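Multi-copper Oxidase CueO (Ochrobactrum, PDB 6EVG) oxidises lignin model compounds and lignosulfonate as a copper-dependent, laccase-like oxidase, probably passing the electrons to dioxygen. Local coordinates at residues L419-P433 and L465-E479. Sequence-based numbering, arbitrary orientation.
Sequences LGSWEIWDLTTKEMP and LIDGKAEILVHFDRE. With EDO (1,2-ethanediol), chain D.
Trp422 and His475, a non-hydrogen-bonded antiparallel pair, lie flat on each other: indole and imidazole, both planar, form an offset stack, the six-membered ring of Trp422 and the His475 ring having centroids 4.0 Å apart and planes at 12°. CG of His475 anti to the backbone N (chi1 -169°) carries the imidazole across the indole, and NE2 makes a weak hydrogen bond to Gly420 O. His475 CB adds a CH-pi contact over the six-membered ring. Leu473 fills in beside the indole, its CG 3.7 Å from Trp422 CE3. Replacing Trp422 by an alanine would probably leave the imidazole without its stacking partner and open a gap beside Leu473. On the same face the long Lys469 chain folds back (chi2 73°), and NZ makes a salt bridge to Asp426 OD1 (2.9 Å) from above the carboxylate plane; Arg332 takes the other oxygen.

The buried face is largely aromatic and aliphatic. Branched Val474 offers CG2 to the five-membered ring of Trp425, while the Phe476 side chain crosses that of Trp425 at about a right angle, Trp425 CZ2 meeting the phenyl edge 3.7 Å from Phe476 CZ. The buried Glu423 carboxylate is satisfied by Trp425 NE1, almost straight onto OE1's anti lone pair, and Arg333. Beside the turn, the Thr429 hydroxyl accepts Gly468 N. Strands 422-428 and 469-475, flanked by 332-336 and 442-448, form one sheet of a cupredoxin domain, packed through Trp425, Leu427 and Ile472 on Phe436 of the other sheet, which carries copper ligand His434.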
# COMPACT_ATOMS: atom_id res chain seq x y z
N LEU A 419 -24.52 2.10 -7.15
CA LEU A 419 -23.71 0.94 -7.46
C LEU A 419 -23.41 0.86 -8.94
O LEU A 419 -24.32 0.95 -9.75
CB LEU A 419 -24.45 -0.33 -7.04
CG LEU A 419 -23.72 -1.68 -7.22
CD1 LEU A 419 -22.46 -1.73 -6.41
CD2 LEU A 419 -24.56 -2.91 -6.94
N GLY A 420 -22.14 0.68 -9.27
CA GLY A 420 -21.68 0.60 -10.66
C GLY A 420 -21.50 1.91 -11.35
O GLY A 420 -21.11 1.90 -12.54
N SER A 421 -21.78 3.02 -10.67
CA SER A 421 -21.69 4.32 -11.25
C SER A 421 -20.29 4.89 -11.26
O SER A 421 -19.36 4.32 -10.65
CB SER A 421 -22.65 5.29 -10.57
OG SER A 421 -22.18 5.67 -9.29
N TRP A 422 -20.10 5.97 -12.01
CA TRP A 422 -18.86 6.71 -12.11
C TRP A 422 -19.09 8.10 -11.52
O TRP A 422 -20.12 8.74 -11.81
CB TRP A 422 -18.49 6.87 -13.59
CG TRP A 422 -18.23 5.60 -14.30
CD1 TRP A 422 -19.14 4.83 -14.93
CD2 TRP A 422 -16.92 4.99 -14.53
NE1 TRP A 422 -18.52 3.76 -15.55
CE2 TRP A 422 -17.17 3.85 -15.32
CE3 TRP A 422 -15.64 5.32 -14.18
CZ2 TRP A 422 -16.14 2.99 -15.76
CZ3 TRP A 422 -14.62 4.51 -14.67
CH2 TRP A 422 -14.88 3.36 -15.43
N GLU A 423 -18.10 8.63 -10.81
CA GLU A 423 -18.12 9.98 -10.28
C GLU A 423 -16.74 10.62 -10.47
O GLU A 423 -15.74 9.89 -10.51
CB GLU A 423 -18.47 10.00 -8.79
CG GLU A 423 -19.80 9.37 -8.44
CD GLU A 423 -20.18 9.52 -6.96
OE1 GLU A 423 -19.29 9.95 -6.16
OE2 GLU A 423 -21.34 9.26 -6.60
N ILE A 424 -16.69 11.93 -10.56
CA ILE A 424 -15.41 12.67 -10.52
C ILE A 424 -15.28 13.30 -9.17
O ILE A 424 -16.20 13.99 -8.73
CB ILE A 424 -15.33 13.72 -11.66
CG1 ILE A 424 -15.35 12.96 -12.99
CG2 ILE A 424 -14.13 14.58 -11.46
CD1 ILE A 424 -15.53 13.79 -14.23
N TRP A 425 -14.15 13.06 -8.52
CA TRP A 425 -13.86 13.66 -7.22
C TRP A 425 -12.69 14.64 -7.36
O TRP A 425 -11.60 14.26 -7.85
CB TRP A 425 -13.50 12.60 -6.21
CG TRP A 425 -14.63 11.71 -5.78
CD1 TRP A 425 -15.83 11.47 -6.41
CD2 TRP A 425 -14.68 10.92 -4.58
NE1 TRP A 425 -16.63 10.66 -5.66
CE2 TRP A 425 -15.93 10.29 -4.55
CE3 TRP A 425 -13.76 10.69 -3.55
CZ2 TRP A 425 -16.33 9.47 -3.48
CZ3 TRP A 425 -14.16 9.89 -2.49
CH2 TRP A 425 -15.41 9.31 -2.45
N ASP A 426 -12.90 15.87 -6.91
CA ASP A 426 -11.88 16.90 -6.68
C ASP A 426 -11.27 16.65 -5.32
O ASP A 426 -12.01 16.57 -4.33
CB ASP A 426 -12.56 18.35 -6.75
CG ASP A 426 -12.93 18.78 -8.15
OD1 ASP A 426 -12.10 18.75 -9.07
OD2 ASP A 426 -14.08 19.22 -8.39
N LEU A 427 -9.96 16.55 -5.23
CA LEU A 427 -9.24 16.38 -3.97
C LEU A 427 -8.24 17.48 -3.77
O LEU A 427 -7.49 17.79 -4.71
CB LEU A 427 -8.50 15.01 -4.01
CG LEU A 427 -9.39 13.79 -4.18
CD1 LEU A 427 -8.55 12.52 -4.29
CD2 LEU A 427 -10.43 13.64 -3.06
N THR A 428 -8.23 18.10 -2.59
CA THR A 428 -7.36 19.25 -2.33
C THR A 428 -6.61 19.08 -1.03
O THR A 428 -7.16 18.58 -0.03
CB THR A 428 -8.21 20.55 -2.29
OG1 THR A 428 -9.30 20.42 -1.46
CG2 THR A 428 -8.84 20.81 -3.50
N THR A 429 -5.35 19.54 -1.05
CA THR A 429 -4.55 19.63 0.17
C THR A 429 -4.07 21.08 0.36
O THR A 429 -4.09 21.88 -0.56
CB THR A 429 -3.34 18.68 0.14
OG1 THR A 429 -2.43 19.10 -0.90
CG2 THR A 429 -3.75 17.26 -0.16
N LYS A 430 -3.54 21.35 1.53
CA LYS A 430 -3.01 22.67 1.88
C LYS A 430 -1.59 22.58 2.45
O LYS A 430 -0.61 22.79 1.75
CB LYS A 430 -3.95 23.34 2.92
CG LYS A 430 -3.55 24.70 3.43
CD LYS A 430 -4.50 25.24 4.50
CE LYS A 430 -4.04 26.62 4.98
NZ LYS A 430 -4.64 26.95 6.29
N GLU A 431 -1.43 22.18 3.70
CA GLU A 431 -0.10 22.30 4.35
C GLU A 431 0.90 21.26 3.92
O GLU A 431 2.10 21.56 3.87
CB GLU A 431 -0.19 22.28 5.87
CG GLU A 431 -0.94 23.46 6.49
CD GLU A 431 -2.42 23.15 6.74
OE1 GLU A 431 -2.99 22.21 6.11
OE2 GLU A 431 -3.01 23.90 7.55
N MET A 432 0.45 20.06 3.61
CA MET A 432 1.34 18.93 3.22
C MET A 432 0.59 18.04 2.24
O MET A 432 -0.64 18.13 2.15
CB MET A 432 1.83 18.14 4.42
CG MET A 432 0.73 17.37 5.17
SD MET A 432 1.34 16.41 6.57
CE MET A 432 2.01 14.94 5.83
N PRO A 433 1.31 17.17 1.52
CA PRO A 433 0.64 16.20 0.66
C PRO A 433 -0.02 15.08 1.50
O PRO A 433 0.43 14.83 2.62
CB PRO A 433 1.77 15.62 -0.16
CG PRO A 433 3.03 16.23 0.28
CD PRO A 433 2.77 17.07 1.44
N LEU A 465 -1.05 9.92 -4.22
CA LEU A 465 -0.54 11.04 -3.45
C LEU A 465 -1.11 12.35 -4.03
O LEU A 465 -0.88 12.67 -5.19
CB LEU A 465 1.00 11.08 -3.47
CG LEU A 465 1.65 12.09 -2.55
CD1 LEU A 465 1.28 11.94 -1.07
CD2 LEU A 465 3.16 12.08 -2.73
N ILE A 466 -1.82 13.08 -3.19
CA ILE A 466 -2.45 14.38 -3.52
C ILE A 466 -1.55 15.44 -2.98
O ILE A 466 -1.21 15.49 -1.82
CB ILE A 466 -3.86 14.47 -2.97
CG1 ILE A 466 -4.67 13.19 -3.19
CG2 ILE A 466 -4.56 15.70 -3.56
CD1 ILE A 466 -4.79 12.70 -4.59
N ASP A 467 -1.17 16.41 -3.84
CA ASP A 467 -0.25 17.48 -3.45
C ASP A 467 -0.68 18.73 -4.17
O ASP A 467 -0.11 19.13 -5.19
CB ASP A 467 1.20 17.12 -3.81
CG ASP A 467 2.24 18.13 -3.29
OD1 ASP A 467 1.89 19.01 -2.48
OD2 ASP A 467 3.42 17.99 -3.72
N GLY A 468 -1.63 19.45 -3.58
CA GLY A 468 -2.26 20.64 -4.13
C GLY A 468 -3.67 20.26 -4.54
O GLY A 468 -4.59 20.24 -3.71
N LYS A 469 -3.84 19.89 -5.80
CA LYS A 469 -5.09 19.55 -6.39
C LYS A 469 -4.97 18.30 -7.24
O LYS A 469 -3.98 18.14 -7.94
CB LYS A 469 -5.57 20.72 -7.27
CG LYS A 469 -6.88 20.44 -7.95
CD LYS A 469 -8.00 20.50 -6.93
CE LYS A 469 -9.32 19.93 -7.40
NZ LYS A 469 -9.76 20.49 -8.72
N ALA A 470 -5.98 17.43 -7.20
CA ALA A 470 -6.15 16.33 -8.12
C ALA A 470 -7.58 16.16 -8.51
O ALA A 470 -8.49 16.51 -7.72
CB ALA A 470 -5.63 15.03 -7.55
N GLU A 471 -7.81 15.58 -9.67
CA GLU A 471 -9.14 15.12 -10.07
C GLU A 471 -9.06 13.65 -10.41
O GLU A 471 -8.15 13.24 -11.14
CB GLU A 471 -9.67 15.84 -11.33
CG GLU A 471 -9.80 17.35 -11.22
CD GLU A 471 -10.08 18.04 -12.52
OE1 GLU A 471 -10.70 17.44 -13.38
OE2 GLU A 471 -9.86 19.27 -12.58
N ILE A 472 -9.99 12.86 -9.87
CA ILE A 472 -10.00 11.41 -10.11
C ILE A 472 -11.37 10.98 -10.59
O ILE A 472 -12.38 11.58 -10.22
CB ILE A 472 -9.54 10.58 -8.89
CG1 ILE A 472 -10.52 10.73 -7.70
CG2 ILE A 472 -8.13 10.98 -8.49
CD1 ILE A 472 -10.23 9.78 -6.54
N LEU A 473 -11.40 9.94 -11.41
CA LEU A 473 -12.59 9.32 -11.98
C LEU A 473 -12.79 8.00 -11.24
O LEU A 473 -11.99 7.07 -11.43
CB LEU A 473 -12.48 9.17 -13.48
CG LEU A 473 -13.65 8.46 -14.17
CD1 LEU A 473 -14.96 9.29 -14.05
CD2 LEU A 473 -13.33 8.20 -15.63
N VAL A 474 -13.80 7.91 -10.38
CA VAL A 474 -14.03 6.74 -9.50
C VAL A 474 -15.13 5.87 -10.06
O VAL A 474 -16.19 6.38 -10.49
CB VAL A 474 -14.42 7.23 -8.10
CG1 VAL A 474 -14.50 6.05 -7.14
CG2 VAL A 474 -13.51 8.30 -7.55
N HIS A 475 -14.90 4.55 -10.03
CA HIS A 475 -15.85 3.56 -10.43
C HIS A 475 -16.27 2.74 -9.21
O HIS A 475 -15.43 2.08 -8.60
CB HIS A 475 -15.28 2.66 -11.52
CG HIS A 475 -16.28 1.77 -12.17
ND1 HIS A 475 -15.95 0.55 -12.67
CD2 HIS A 475 -17.60 1.94 -12.41
CE1 HIS A 475 -17.02 -0.00 -13.22
NE2 HIS A 475 -18.04 0.84 -13.10
N PHE A 476 -17.56 2.79 -8.86
CA PHE A 476 -18.09 2.16 -7.63
C PHE A 476 -18.59 0.77 -7.95
O PHE A 476 -19.80 0.50 -7.95
CB PHE A 476 -19.17 3.03 -7.03
CG PHE A 476 -18.63 4.29 -6.47
CD1 PHE A 476 -18.07 4.32 -5.19
CD2 PHE A 476 -18.61 5.46 -7.23
CE1 PHE A 476 -17.57 5.48 -4.70
CE2 PHE A 476 -18.09 6.60 -6.69
CZ PHE A 476 -17.55 6.64 -5.45
N ASP A 477 -17.67 -0.15 -8.26
CA ASP A 477 -18.07 -1.44 -8.80
C ASP A 477 -18.36 -2.52 -7.77
O ASP A 477 -18.79 -3.62 -8.14
CB ASP A 477 -17.04 -1.97 -9.81
CG ASP A 477 -15.65 -2.15 -9.17
OD1 ASP A 477 -14.98 -1.24 -8.56
OD2 ASP A 477 -15.17 -3.30 -9.24
N ARG A 478 -18.15 -2.26 -6.48
CA ARG A 478 -18.38 -3.25 -5.43
C ARG A 478 -19.44 -2.76 -4.42
O ARG A 478 -19.52 -1.58 -4.11
CB ARG A 478 -17.08 -3.56 -4.71
CG ARG A 478 -16.20 -4.49 -5.55
CD ARG A 478 -14.79 -4.25 -5.19
NE ARG A 478 -14.20 -3.24 -6.02
CZ ARG A 478 -12.96 -2.69 -5.95
NH1 ARG A 478 -12.07 -2.89 -5.00
NH2 ARG A 478 -12.68 -1.86 -6.91
N GLU A 479 -20.23 -3.71 -3.94
CA GLU A 479 -21.35 -3.36 -3.05
C GLU A 479 -20.92 -3.17 -1.62
O GLU A 479 -20.18 -4.01 -1.05
CB GLU A 479 -22.40 -4.44 -3.10
CG GLU A 479 -23.64 -4.10 -2.26
CD GLU A 479 -24.80 -4.96 -2.66
OE1 GLU A 479 -24.88 -6.17 -2.31
OE2 GLU A 479 -25.69 -4.44 -3.36
C1 EDO D . 0.26 9.31 -7.93
O1 EDO D . -0.03 8.79 -6.64
C2 EDO D . -0.17 10.75 -8.01
O2 EDO D . 0.59 11.61 -7.14
O HOH W 1 -0.00 20.21 -0.52